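PDB 5T12: phosphoenolpyruvate--protein phosphotransferase from Escherichia coli, which probably passes the phosphoryl group of phosphoenolpyruvate to the carrier protein NPr in the nitrogen-related phosphotransferase system, the present chain being its N-terminal phosphotransfer region. Local coordinates for residues E152-V157 and Q171-G176; Y29-L34 and G96-W101; G45-A50 and Q134-H139. The protein carries 1 engineered substitution. All coordinates share one frame; numbering follows the deposited sequence.

The three contacts divide between the two halves of the chain. Contact 1 lies in the alpha/beta part and is partly buried: two neighbouring strands joined by backbone hydrogen bonds, with aromatic and aliphatic groups on their faces. Contacts 2 and 3 belong to the helical part and touch each other where E100 O packs on L137 CD2. Contact 3 is a buried crossing of two helices, with no hydrogen bond between its segments, whereas contact 2 is a surface seam of loop against helix start, with a tryptophan face and two backbone bonds, one of them weak. Helix 36-61 carries contact 3 and follows the loop of contact 2. Centres of contacts 1 and 2 are 31 Å apart.

Contact 1: E152-V157 and Q171-G176; sequences ERFILV and QDRLVG
F154 lays its ring across the base of R173 and L174, so that one face looks onto R173 O and L174 N. Its CE1 meets R173 CB at 3.5 Å, while CE2, on the other flank of the ring, touches L174 CD1 at 3.7 Å. The torsion responsible sets CG between the backbone N and the carbonyl carbon (chi1 62°), which folds the ring back over the neighbouring strand. R173 leaves this ring with an extended chain, its guanidinium plane only 26° from that of the phenyl, and its CG rests on E152 O. An arginine suits this partly exposed place because its methylenes can lie against a ring while its charged end reaches outward. L174 also uses CD1 to touch L156 CB at 3.8 Å, so one methyl serves two residues of the neighbouring strand, with L161, L169 and I197 closing in around this pair.

V175 points its methyls apart: CG1 lies 3.7 Å from R153 CD, the two side chains crossing at about a right angle, and CG2 packs near I155 CG1. R153 bends at chi2, which carries its guanidinium to D172 O, an atom lying over one of its faces; NH1 meanwhile donates a 3.3 Å bond to E152 O. G176 is a fitting choice beside I155, since a beta carbon there would crowd I155 CG1.

Beneath the side chains run backbone bonds from F154 N to R173 O, from L156 N to G176 O (2.8 Å), and from V175 N to F154 O, this last 3.2 Å long and almost straight at 178°. Strand 11-18 flanks I155 on its other side. Parallel strands 154-158 and 174-179, linked through helix 163-166, form a beta-alpha-beta unit of the mobile, swivelling-type domain of PEP-utilising enzymes.

Contact 2: Y29-L34 and G96-W101; sequences YQASTL and GSVAEW
Q30 lies flat over the indole of W101, at the point where the loop before helix 36-61 crosses the start of helix 99-115 in the helical subdomain of the enzyme I N-terminal region. The Q30 CB sits 3.6 Å above the centre of the six-membered ring, 7° from its normal, a CH-pi contact over the face. Beyond it the chain stays extended, and the amide continues along the indole with the two planes 14° apart, its OE1 3.8 Å from W101 NE1. Glutamine suits this exposed place because its methylenes pack on carbon while its polar end remains at the surface. The indole reaches the loop because its CG is anti to the backbone N (chi1 176°), and its CE3 comes to 3.3 Å from Q30 N. An alanine in place of W101 would probably leave the Q30 chain without the flat surface it rests on and set its amide free to turn.

Next along the loop, A31 meets V98: the CB of A31 is 3.5 Å from V98 CG2, and V98 N donates to A31 O at 3.3 Å. A methyl is enough to meet V98 CG2 here, since that branch also lies against A31 O. T33 follows, with CG2 3.3 Å from S97 O and its backbone N making a weak bond to G96 O. G96 itself has positive phi just after a helix, where a beta carbon would jam against the preceding carbonyl, so glycine belongs there.

Further out, V98 occupies the N-cap position, and A99 N bonds E39 OE1, a carboxylate of helix 36-61. E100 adds a salt bridge from OE2 to R42 NH2 on that same helix. On the loop side, T33 OG1 hydrogen-bonds D35 N.

Contact 3: G45-A50 and Q134-H139; sequences GALEEA and QRLLFH
A50 and L136 pack in a helix-helix crossing of the helical subdomain, where segments 45-50 and 134-139 of helices 36-61 and 126-140 cross at 115°, their axes 8.8 Å apart. Alanine suits positions 46 and 50, one turn apart, because a single methyl turned toward the other helix lets the segments approach; A46 CB rests near the backbone carbonyl of L136, and A50 CB is 3.7 Å from L136 CD1.

L136 spreads its two methyls between partners. Its chi1 of -106° lies well away from any staggered position, a conformation that sends CD1 to A50 and CD2 to L47 CD2, the latter at 3.9 Å. L80 and V103 from neighbouring helices close round it, so an aliphatic residue is well suited to this buried place. L47 itself leans back toward helix 83-94, where R86 and L89 meet it, and only its CD2 methyl reaches across.

H139 has its CG anti to the carbonyl carbon (chi1 -64°), and its flat ring lies against E49 CB and the A50 backbone, with A50 CA 3.8 Å from H139 CE1. E49 extends its chain past the ring in the opposite direction, its OE1 resting 3.6 Å from H139 CB. A histidine suits this half-exposed edge of the contact, offering a flat face for packing and polar nitrogens.

R135 NH2 forms a salt bridge with E53 OE2 of helix 36-61, a polar tie between the two helices, while NH1 bonds the carbonyls of A167 and L169 after helix 163-166. F138 CD2 lies 3.5 Å above the centre of the R135 guanidinium, and the same atom stands 4.1 Å over the H139 face turned away from E49.

Contact 1: E152-V157 and Q171-G176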
ATOM      1  N   GLU A 152      -6.061  -1.228  15.280  1.00 31.41           N
ATOM      2  CA  GLU A 152      -6.911  -0.066  15.038  1.00 38.80           C
ATOM      3  C   GLU A 152      -6.112   1.071  14.415  1.00 41.58           C
ATOM      4  O   GLU A 152      -6.578   1.733  13.480  1.00 34.57           O
ATOM      5  CB  GLU A 152      -7.571   0.383  16.340  1.00 49.03           C
ATOM      6  CG  GLU A 152      -8.713   1.364  16.148  1.00 65.08           C
ATOM      7  CD  GLU A 152      -9.354   1.772  17.458  1.00 80.10           C
ATOM      8  OE1 GLU A 152      -8.650   2.351  18.312  1.00 89.23           O
ATOM      9  OE2 GLU A 152     -10.561   1.505  17.639  1.00 97.42           O
ATOM     10  N   ARG A 153      -4.907   1.312  14.924  1.00 31.60           N
ATOM     11  CA  ARG A 153      -3.929   2.195  14.308  1.00 22.94           C
ATOM     12  C   ARG A 153      -2.572   1.518  14.408  1.00 22.36           C
ATOM     13  O   ARG A 153      -2.269   0.881  15.420  1.00 23.87           O
ATOM     14  CB  ARG A 153      -3.882   3.569  14.993  1.00 28.93           C
ATOM     15  CG  ARG A 153      -5.166   4.374  14.896  1.00 43.77           C
ATOM     16  CD  ARG A 153      -5.444   4.807  13.467  1.00 45.15           C
ATOM     17  NE  ARG A 153      -6.402   5.908  13.415  1.00 49.63           N
ATOM     18  CZ  ARG A 153      -7.721   5.751  13.391  1.00 43.16           C
ATOM     19  NH1 ARG A 153      -8.248   4.534  13.414  1.00 43.52           N
ATOM     20  NH2 ARG A 153      -8.514   6.812  13.345  1.00 55.27           N
ATOM     21  N   PHE A 154      -1.759   1.637  13.359  1.00 23.89           N
ATOM     22  CA  PHE A 154      -0.453   0.996  13.382  1.00 28.98           C
ATOM     23  C   PHE A 154       0.540   1.784  12.542  1.00 26.23           C
ATOM     24  O   PHE A 154       0.167   2.574  11.670  1.00 23.27           O
ATOM     25  CB  PHE A 154      -0.522  -0.461  12.897  1.00 31.33           C
ATOM     26  CG  PHE A 154      -0.977  -0.616  11.470  1.00 31.24           C
ATOM     27  CD1 PHE A 154      -2.321  -0.764  11.172  1.00 35.29           C
ATOM     28  CD2 PHE A 154      -0.058  -0.640  10.431  1.00 25.03           C
ATOM     29  CE1 PHE A 154      -2.742  -0.917   9.863  1.00 25.47           C
ATOM     30  CE2 PHE A 154      -0.475  -0.791   9.121  1.00 29.06           C
ATOM     31  CZ  PHE A 154      -1.818  -0.931   8.838  1.00 31.84           C
ATOM     32  N   ILE A 155       1.818   1.554  12.830  1.00 28.90           N
ATOM     33  CA  ILE A 155       2.929   2.068  12.040  1.00 26.02           C
ATOM     34  C   ILE A 155       3.554   0.887  11.314  1.00 32.37           C
ATOM     35  O   ILE A 155       4.011  -0.071  11.951  1.00 28.56           O
ATOM     36  CB  ILE A 155       3.966   2.789  12.914  1.00 33.41           C
ATOM     37  CG1 ILE A 155       3.352   4.038  13.548  1.00 35.43           C
ATOM     38  CG2 ILE A 155       5.204   3.138  12.097  1.00 27.29           C
ATOM     39  CD1 ILE A 155       4.219   4.673  14.614  1.00 25.85           C
ATOM     40  N   LEU A 156       3.569   0.947   9.985  1.00 30.17           N
ATOM     41  CA  LEU A 156       4.138  -0.135   9.192  1.00 28.75           C
ATOM     42  C   LEU A 156       5.649  -0.180   9.383  1.00 36.22           C
ATOM     43  O   LEU A 156       6.339   0.822   9.176  1.00 33.89           O
ATOM     44  CB  LEU A 156       3.792   0.048   7.717  1.00 29.98           C
ATOM     45  CG  LEU A 156       4.477  -0.917   6.745  1.00 32.96           C
ATOM     46  CD1 LEU A 156       4.032  -2.353   6.995  1.00 29.87           C
ATOM     47  CD2 LEU A 156       4.214  -0.512   5.302  1.00 30.20           C
ATOM     48  N   VAL A 157       6.158  -1.340   9.788  1.00 30.24           N
ATOM     49  CA  VAL A 157       7.592  -1.593   9.867  1.00 40.48           C
ATOM     50  C   VAL A 157       7.931  -2.672   8.851  1.00 32.11           C
ATOM     51  O   VAL A 157       7.257  -3.708   8.783  1.00 35.50           O
ATOM     52  CB  VAL A 157       8.025  -2.002  11.287  1.00 37.23           C
ATOM     53  CG1 VAL A 157       7.969  -0.802  12.217  1.00 36.88           C
ATOM     54  CG2 VAL A 157       7.151  -3.126  11.821  1.00 40.50           C
ATOM     55  N   GLN A 171      -5.901   2.822   4.491  1.00 43.95           N
ATOM     56  CA  GLN A 171      -5.345   4.140   4.789  1.00 46.66           C
ATOM     57  C   GLN A 171      -5.762   4.626   6.171  1.00 36.10           C
ATOM     58  O   GLN A 171      -4.953   5.219   6.894  1.00 45.27           O
ATOM     59  CB  GLN A 171      -5.771   5.152   3.727  1.00 54.26           C
ATOM     60  CG  GLN A 171      -5.452   6.594   4.109  1.00 88.03           C
ATOM     61  CD  GLN A 171      -5.893   7.596   3.062  1.00 78.11           C
ATOM     62  OE1 GLN A 171      -7.050   8.016   3.034  1.00 80.10           O
ATOM     63  NE2 GLN A 171      -4.966   7.991   2.197  1.00 81.77           N
ATOM     64  N   ASP A 172      -7.021   4.388   6.552  1.00 39.64           N
ATOM     65  CA  ASP A 172      -7.530   4.917   7.814  1.00 41.37           C
ATOM     66  C   ASP A 172      -6.737   4.403   9.009  1.00 31.03           C
ATOM     67  O   ASP A 172      -6.606   5.107  10.017  1.00 54.44           O
ATOM     68  CB  ASP A 172      -9.008   4.563   7.969  1.00 39.68           C
ATOM     69  CG  ASP A 172      -9.270   3.080   7.802  1.00 67.29           C
ATOM     70  OD1 ASP A 172      -8.736   2.484   6.843  1.00 46.25           O
ATOM     71  OD2 ASP A 172     -10.004   2.507   8.635  1.00 73.52           O
ATOM     72  N   ARG A 173      -6.193   3.191   8.914  1.00 35.87           N
ATOM     73  CA  ARG A 173      -5.438   2.604  10.012  1.00 28.90           C
ATOM     74  C   ARG A 173      -3.947   2.904   9.933  1.00 31.82           C
ATOM     75  O   ARG A 173      -3.279   2.956  10.971  1.00 35.41           O
ATOM     76  CB  ARG A 173      -5.653   1.089  10.040  1.00 36.38           C
ATOM     77  CG  ARG A 173      -7.102   0.670  10.216  1.00 37.55           C
ATOM     78  CD  ARG A 173      -7.197  -0.823  10.460  1.00 42.86           C
ATOM     79  NE  ARG A 173      -8.343  -1.172  11.294  1.00 66.31           N
ATOM     80  CZ  ARG A 173      -9.386  -1.880  10.876  1.00 72.67           C
ATOM     81  NH1 ARG A 173      -9.428  -2.330   9.630  1.00 81.29           N
ATOM     82  NH2 ARG A 173     -10.382  -2.146  11.708  1.00 73.86           N
ATOM     83  N   LEU A 174      -3.413   3.105   8.729  1.00 41.79           N
ATOM     84  CA  LEU A 174      -1.987   3.361   8.544  1.00 29.72           C
ATOM     85  C   LEU A 174      -1.693   4.819   8.872  1.00 34.22           C
ATOM     86  O   LEU A 174      -2.150   5.727   8.167  1.00 28.67           O
ATOM     87  CB  LEU A 174      -1.568   3.024   7.117  1.00 32.84           C
ATOM     88  CG  LEU A 174      -0.097   3.243   6.763  1.00 37.34           C
ATOM     89  CD1 LEU A 174       0.795   2.314   7.570  1.00 25.65           C
ATOM     90  CD2 LEU A 174       0.129   3.049   5.271  1.00 33.30           C
ATOM     91  N   VAL A 175      -0.919   5.048   9.931  1.00 32.82           N
ATOM     92  CA  VAL A 175      -0.563   6.399  10.357  1.00 28.27           C
ATOM     93  C   VAL A 175       0.922   6.693  10.213  1.00 30.98           C
ATOM     94  O   VAL A 175       1.319   7.860  10.359  1.00 35.15           O
ATOM     95  CB  VAL A 175      -1.012   6.671  11.807  1.00 29.17           C
ATOM     96  CG1 VAL A 175      -2.514   6.470  11.944  1.00 26.30           C
ATOM     97  CG2 VAL A 175      -0.260   5.771  12.773  1.00 23.75           C
ATOM     98  N   GLY A 176       1.750   5.691   9.936  1.00 25.42           N
ATOM     99  CA  GLY A 176       3.176   5.912   9.790  1.00 28.67           C
ATOM    100  C   GLY A 176       3.851   4.693   9.206  1.00 28.56           C
ATOM    101  O   GLY A 176       3.311   3.583   9.241  1.00 30.38           O
TER

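Contact 2: Y29-L34 and G96-W101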
ATOM      1  N   TYR A  29      -4.927 -18.560  -5.444  1.00 43.39           N
ATOM      2  CA  TYR A  29      -4.807 -19.820  -6.157  1.00 40.58           C
ATOM      3  C   TYR A  29      -6.024 -20.021  -7.049  1.00 48.00           C
ATOM      4  O   TYR A  29      -7.093 -19.450  -6.814  1.00 42.30           O
ATOM      5  CB  TYR A  29      -4.661 -21.003  -5.190  1.00 46.60           C
ATOM      6  CG  TYR A  29      -5.790 -21.138  -4.192  1.00 42.07           C
ATOM      7  CD1 TYR A  29      -5.722 -20.522  -2.950  1.00 42.08           C
ATOM      8  CD2 TYR A  29      -6.921 -21.889  -4.489  1.00 34.99           C
ATOM      9  CE1 TYR A  29      -6.748 -20.643  -2.034  1.00 35.42           C
ATOM     10  CE2 TYR A  29      -7.952 -22.016  -3.580  1.00 35.63           C
ATOM     11  CZ  TYR A  29      -7.861 -21.391  -2.354  1.00 34.94           C
ATOM     12  OH  TYR A  29      -8.885 -21.513  -1.444  1.00 50.26           O
ATOM     13  N   GLN A  30      -5.849 -20.844  -8.081  1.00 49.56           N
ATOM     14  CA  GLN A  30      -6.942 -21.122  -9.002  1.00 44.61           C
ATOM     15  C   GLN A  30      -8.063 -21.852  -8.277  1.00 30.61           C
ATOM     16  O   GLN A  30      -7.845 -22.906  -7.674  1.00 37.36           O
ATOM     17  CB  GLN A  30      -6.443 -21.947 -10.188  1.00 40.60           C
ATOM     18  CG  GLN A  30      -7.532 -22.278 -11.194  1.00 45.69           C
ATOM     19  CD  GLN A  30      -6.987 -22.632 -12.563  1.00 68.93           C
ATOM     20  OE1 GLN A  30      -7.664 -22.458 -13.576  1.00 70.77           O
ATOM     21  NE2 GLN A  30      -5.757 -23.135 -12.601  1.00 64.41           N
ATOM     22  N   ALA A  31      -9.263 -21.285  -8.324  1.00 41.78           N
ATOM     23  CA  ALA A  31     -10.414 -21.856  -7.646  1.00 47.41           C
ATOM     24  C   ALA A  31     -11.588 -21.920  -8.608  1.00 57.05           C
ATOM     25  O   ALA A  31     -11.819 -20.990  -9.387  1.00 49.20           O
ATOM     26  CB  ALA A  31     -10.790 -21.043  -6.402  1.00 35.17           C
ATOM     27  N   SER A  32     -12.320 -23.026  -8.554  1.00 52.86           N
ATOM     28  CA  SER A  32     -13.490 -23.208  -9.397  1.00 63.23           C
ATOM     29  C   SER A  32     -14.706 -22.525  -8.783  1.00 57.98           C
ATOM     30  O   SER A  32     -14.827 -22.399  -7.561  1.00 59.37           O
ATOM     31  CB  SER A  32     -13.774 -24.697  -9.601  1.00 76.98           C
ATOM     32  OG  SER A  32     -13.726 -25.396  -8.368  1.00 64.66           O
ATOM     33  N   THR A  33     -15.612 -22.079  -9.649  1.00 60.92           N
ATOM     34  CA  THR A  33     -16.862 -21.466  -9.226  1.00 67.15           C
ATOM     35  C   THR A  33     -18.008 -22.028 -10.054  1.00 84.42           C
ATOM     36  O   THR A  33     -17.861 -22.267 -11.257  1.00 73.96           O
ATOM     37  CB  THR A  33     -16.822 -19.931  -9.352  1.00 72.77           C
ATOM     38  OG1 THR A  33     -18.085 -19.381  -8.957  1.00 75.76           O
ATOM     39  CG2 THR A  33     -16.514 -19.509 -10.783  1.00 73.36           C
ATOM     40  N   LEU A  34     -19.143 -22.257  -9.394  1.00 80.32           N
ATOM     41  CA  LEU A  34     -20.376 -22.662 -10.056  1.00 86.92           C
ATOM     42  C   LEU A  34     -21.419 -21.551 -10.029  1.00 81.68           C
ATOM     43  O   LEU A  34     -22.615 -21.818 -10.183  1.00 83.13           O
ATOM     44  CB  LEU A  34     -20.930 -23.935  -9.415  1.00 98.43           C
ATOM     45  CG  LEU A  34     -20.048 -25.181  -9.533  1.00 93.41           C
ATOM     46  CD1 LEU A  34     -20.639 -26.337  -8.742  1.00 79.72           C
ATOM     47  CD2 LEU A  34     -19.865 -25.565 -10.993  1.00 61.05           C
ATOM     48  N   GLY A  96     -14.850 -20.476 -15.624  1.00 57.93           N
ATOM     49  CA  GLY A  96     -15.107 -21.097 -14.341  1.00 57.04           C
ATOM     50  C   GLY A  96     -14.101 -20.712 -13.276  1.00 57.48           C
ATOM     51  O   GLY A  96     -13.664 -21.560 -12.493  1.00 73.55           O
ATOM     52  N   SER A  97     -13.728 -19.435 -13.234  1.00 50.89           N
ATOM     53  CA  SER A  97     -12.754 -18.930 -12.278  1.00 52.49           C
ATOM     54  C   SER A  97     -13.413 -17.961 -11.305  1.00 44.03           C
ATOM     55  O   SER A  97     -14.351 -17.239 -11.656  1.00 30.96           O
ATOM     56  CB  SER A  97     -11.591 -18.229 -12.990  1.00 52.38           C
ATOM     57  OG  SER A  97     -10.942 -19.099 -13.900  1.00 61.13           O
ATOM     58  N   VAL A  98     -12.908 -17.957 -10.073  1.00 50.77           N
ATOM     59  CA  VAL A  98     -13.356 -16.994  -9.076  1.00 51.64           C
ATOM     60  C   VAL A  98     -12.733 -15.631  -9.370  1.00 43.33           C
ATOM     61  O   VAL A  98     -11.722 -15.517 -10.069  1.00 37.70           O
ATOM     62  CB  VAL A  98     -13.015 -17.489  -7.657  1.00 43.33           C
ATOM     63  CG1 VAL A  98     -13.704 -16.650  -6.591  1.00 49.25           C
ATOM     64  CG2 VAL A  98     -13.422 -18.940  -7.506  1.00 64.54           C
ATOM     65  N   ALA A  99     -13.366 -14.578  -8.841  1.00 43.90           N
ATOM     66  CA  ALA A  99     -12.948 -13.213  -9.152  1.00 38.07           C
ATOM     67  C   ALA A  99     -11.487 -12.971  -8.785  1.00 36.56           C
ATOM     68  O   ALA A  99     -10.781 -12.233  -9.483  1.00 38.33           O
ATOM     69  CB  ALA A  99     -13.852 -12.214  -8.433  1.00 35.36           C
ATOM     70  N   GLU A 100     -11.014 -13.584  -7.698  1.00 37.46           N
ATOM     71  CA  GLU A 100      -9.631 -13.375  -7.279  1.00 31.36           C
ATOM     72  C   GLU A 100      -8.647 -13.942  -8.296  1.00 34.48           C
ATOM     73  O   GLU A 100      -7.649 -13.292  -8.628  1.00 28.16           O
ATOM     74  CB  GLU A 100      -9.395 -13.996  -5.900  1.00 32.90           C
ATOM     75  CG  GLU A 100      -9.972 -13.194  -4.740  1.00 36.76           C
ATOM     76  CD  GLU A 100     -11.473 -13.356  -4.594  1.00 54.48           C
ATOM     77  OE1 GLU A 100     -12.062 -14.176  -5.328  1.00 57.92           O
ATOM     78  OE2 GLU A 100     -12.067 -12.667  -3.738  1.00 72.84           O
ATOM     79  N   TRP A 101      -8.907 -15.151  -8.798  1.00 31.20           N
ATOM     80  CA  TRP A 101      -8.024 -15.736  -9.802  1.00 40.65           C
ATOM     81  C   TRP A 101      -8.101 -14.973 -11.118  1.00 33.26           C
ATOM     82  O   TRP A 101      -7.093 -14.833 -11.821  1.00 38.10           O
ATOM     83  CB  TRP A 101      -8.372 -17.210 -10.012  1.00 33.85           C
ATOM     84  CG  TRP A 101      -7.575 -17.874 -11.094  1.00 48.46           C
ATOM     85  CD1 TRP A 101      -8.000 -18.179 -12.354  1.00 45.42           C
ATOM     86  CD2 TRP A 101      -6.214 -18.314 -11.011  1.00 42.09           C
ATOM     87  NE1 TRP A 101      -6.989 -18.785 -13.060  1.00 35.58           N
ATOM     88  CE2 TRP A 101      -5.882 -18.879 -12.258  1.00 29.39           C
ATOM     89  CE3 TRP A 101      -5.244 -18.286 -10.004  1.00 48.89           C
ATOM     90  CZ2 TRP A 101      -4.624 -19.412 -12.525  1.00 36.34           C
ATOM     91  CZ3 TRP A 101      -3.997 -18.817 -10.270  1.00 39.98           C
ATOM     92  CH2 TRP A 101      -3.696 -19.371 -11.521  1.00 41.02           C
TER

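Contact 3: G45-A50 and Q134-H139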
ATOM      1  N   GLY A  45     -18.084  -4.621  -8.736  1.00 36.83           N
ATOM      2  CA  GLY A  45     -18.033  -3.851  -7.507  1.00 35.93           C
ATOM      3  C   GLY A  45     -16.626  -3.403  -7.161  1.00 43.29           C
ATOM      4  O   GLY A  45     -16.413  -2.264  -6.738  1.00 46.97           O
ATOM      5  N   ALA A  46     -15.644  -4.289  -7.344  1.00 39.77           N
ATOM      6  CA  ALA A  46     -14.264  -3.940  -7.021  1.00 42.74           C
ATOM      7  C   ALA A  46     -13.686  -2.956  -8.030  1.00 48.95           C
ATOM      8  O   ALA A  46     -12.953  -2.033  -7.654  1.00 47.48           O
ATOM      9  CB  ALA A  46     -13.406  -5.203  -6.952  1.00 30.84           C
ATOM     10  N   LEU A  47     -13.996  -3.138  -9.317  1.00 43.13           N
ATOM     11  CA  LEU A  47     -13.489  -2.224 -10.337  1.00 38.53           C
ATOM     12  C   LEU A  47     -14.012  -0.810 -10.119  1.00 37.98           C
ATOM     13  O   LEU A  47     -13.285   0.168 -10.326  1.00 35.96           O
ATOM     14  CB  LEU A  47     -13.869  -2.725 -11.731  1.00 39.11           C
ATOM     15  CG  LEU A  47     -13.196  -4.005 -12.232  1.00 45.62           C
ATOM     16  CD1 LEU A  47     -13.818  -4.449 -13.546  1.00 43.65           C
ATOM     17  CD2 LEU A  47     -11.698  -3.800 -12.390  1.00 37.03           C
ATOM     18  N   GLU A  48     -15.272  -0.683  -9.697  1.00 41.79           N
ATOM     19  CA  GLU A  48     -15.844   0.641  -9.477  1.00 47.49           C
ATOM     20  C   GLU A  48     -15.308   1.271  -8.197  1.00 45.16           C
ATOM     21  O   GLU A  48     -15.040   2.477  -8.159  1.00 46.78           O
ATOM     22  CB  GLU A  48     -17.369   0.551  -9.442  1.00 55.55           C
ATOM     23  CG  GLU A  48     -18.066   1.867  -9.144  1.00 53.23           C
ATOM     24  CD  GLU A  48     -19.549   1.823  -9.454  1.00 88.72           C
ATOM     25  OE1 GLU A  48     -19.955   2.369 -10.501  1.00 84.81           O
ATOM     26  OE2 GLU A  48     -20.308   1.234  -8.656  1.00 86.40           O
ATOM     27  N   GLU A  49     -15.144   0.472  -7.138  1.00 35.41           N
ATOM     28  CA  GLU A  49     -14.593   0.999  -5.894  1.00 42.44           C
ATOM     29  C   GLU A  49     -13.143   1.433  -6.071  1.00 49.97           C
ATOM     30  O   GLU A  49     -12.730   2.474  -5.547  1.00 39.18           O
ATOM     31  CB  GLU A  49     -14.706  -0.046  -4.784  1.00 47.03           C
ATOM     32  CG  GLU A  49     -16.118  -0.245  -4.253  1.00 67.91           C
ATOM     33  CD  GLU A  49     -16.222  -1.418  -3.297  1.00 88.57           C
ATOM     34  OE1 GLU A  49     -15.392  -2.345  -3.397  1.00 84.53           O
ATOM     35  OE2 GLU A  49     -17.134  -1.410  -2.443  1.00 95.53           O
ATOM     36  N   ALA A  50     -12.354   0.648  -6.809  1.00 43.42           N
ATOM     37  CA  ALA A  50     -10.961   1.013  -7.044  1.00 36.20           C
ATOM     38  C   ALA A  50     -10.855   2.225  -7.961  1.00 40.05           C
ATOM     39  O   ALA A  50     -10.015   3.105  -7.739  1.00 39.03           O
ATOM     40  CB  ALA A  50     -10.199  -0.174  -7.631  1.00 44.01           C
ATOM     41  N   GLN A 134      -3.094  -5.678  -6.782  1.00 35.11           N
ATOM     42  CA  GLN A 134      -3.124  -5.768  -5.325  1.00 31.19           C
ATOM     43  C   GLN A 134      -4.291  -4.977  -4.750  1.00 21.98           C
ATOM     44  O   GLN A 134      -4.961  -5.433  -3.815  1.00 35.12           O
ATOM     45  CB  GLN A 134      -1.803  -5.265  -4.745  1.00 34.04           C
ATOM     46  CG  GLN A 134      -0.631  -6.212  -4.931  1.00 37.49           C
ATOM     47  CD  GLN A 134      -0.469  -7.169  -3.767  1.00 36.42           C
ATOM     48  OE1 GLN A 134      -0.816  -8.346  -3.862  1.00 43.70           O
ATOM     49  NE2 GLN A 134       0.063  -6.665  -2.660  1.00 44.51           N
ATOM     50  N   ARG A 135      -4.554  -3.790  -5.302  1.00 33.53           N
ATOM     51  CA  ARG A 135      -5.660  -2.975  -4.810  1.00 32.14           C
ATOM     52  C   ARG A 135      -7.004  -3.595  -5.172  1.00 27.37           C
ATOM     53  O   ARG A 135      -7.963  -3.507  -4.396  1.00 29.30           O
ATOM     54  CB  ARG A 135      -5.552  -1.557  -5.367  1.00 36.42           C
ATOM     55  CG  ARG A 135      -6.324  -0.520  -4.571  1.00 36.35           C
ATOM     56  CD  ARG A 135      -5.802  -0.438  -3.148  1.00 31.20           C
ATOM     57  NE  ARG A 135      -6.624   0.422  -2.304  1.00 42.00           N
ATOM     58  CZ  ARG A 135      -6.469   0.547  -0.989  1.00 42.91           C
ATOM     59  NH1 ARG A 135      -5.519  -0.136  -0.363  1.00 33.42           N
ATOM     60  NH2 ARG A 135      -7.265   1.351  -0.300  1.00 40.92           N
ATOM     61  N   LEU A 136      -7.094  -4.221  -6.348  1.00 29.19           N
ATOM     62  CA  LEU A 136      -8.315  -4.927  -6.727  1.00 24.03           C
ATOM     63  C   LEU A 136      -8.622  -6.047  -5.741  1.00 27.10           C
ATOM     64  O   LEU A 136      -9.768  -6.213  -5.305  1.00 31.48           O
ATOM     65  CB  LEU A 136      -8.182  -5.475  -8.149  1.00 35.31           C
ATOM     66  CG  LEU A 136      -8.960  -4.753  -9.251  1.00 36.49           C
ATOM     67  CD1 LEU A 136      -8.832  -3.249  -9.099  1.00 37.37           C
ATOM     68  CD2 LEU A 136      -8.476  -5.195 -10.624  1.00 32.39           C
ATOM     69  N   LEU A 137      -7.602  -6.830  -5.377  1.00 28.65           N
ATOM     70  CA  LEU A 137      -7.788  -7.880  -4.380  1.00 28.72           C
ATOM     71  C   LEU A 137      -8.124  -7.299  -3.013  1.00 38.26           C
ATOM     72  O   LEU A 137      -8.812  -7.948  -2.215  1.00 38.04           O
ATOM     73  CB  LEU A 137      -6.531  -8.746  -4.293  1.00 25.59           C
ATOM     74  CG  LEU A 137      -6.124  -9.506  -5.556  1.00 38.73           C
ATOM     75  CD1 LEU A 137      -4.819 -10.255  -5.333  1.00 30.47           C
ATOM     76  CD2 LEU A 137      -7.228 -10.459  -5.978  1.00 27.72           C
ATOM     77  N   PHE A 138      -7.652  -6.083  -2.728  1.00 29.09           N
ATOM     78  CA  PHE A 138      -7.941  -5.453  -1.444  1.00 38.61           C
ATOM     79  C   PHE A 138      -9.436  -5.223  -1.262  1.00 32.67           C
ATOM     80  O   PHE A 138      -9.976  -5.434  -0.170  1.00 48.18           O
ATOM     81  CB  PHE A 138      -7.176  -4.133  -1.328  1.00 41.09           C
ATOM     82  CG  PHE A 138      -7.416  -3.403  -0.039  1.00 30.33           C
ATOM     83  CD1 PHE A 138      -6.745  -3.774   1.113  1.00 30.90           C
ATOM     84  CD2 PHE A 138      -8.305  -2.342   0.022  1.00 37.43           C
ATOM     85  CE1 PHE A 138      -6.956  -3.107   2.303  1.00 34.47           C
ATOM     86  CE2 PHE A 138      -8.523  -1.668   1.212  1.00 43.96           C
ATOM     87  CZ  PHE A 138      -7.847  -2.052   2.354  1.00 37.69           C
ATOM     88  N   HIS A 139     -10.122  -4.793  -2.322  1.00 33.80           N
ATOM     89  CA  HIS A 139     -11.550  -4.520  -2.229  1.00 39.39           C
ATOM     90  C   HIS A 139     -12.402  -5.778  -2.332  1.00 51.37           C
ATOM     91  O   HIS A 139     -13.586  -5.735  -1.981  1.00 44.17           O
ATOM     92  CB  HIS A 139     -11.966  -3.521  -3.311  1.00 33.84           C
ATOM     93  CG  HIS A 139     -11.326  -2.175  -3.166  1.00 42.98           C
ATOM     94  ND1 HIS A 139     -10.344  -1.721  -4.021  1.00 49.63           N
ATOM     95  CD2 HIS A 139     -11.522  -1.188  -2.261  1.00 35.78           C
ATOM     96  CE1 HIS A 139      -9.968  -0.510  -3.651  1.00 28.14           C
ATOM     97  NE2 HIS A 139     -10.667  -0.164  -2.586  1.00 30.95           N
TER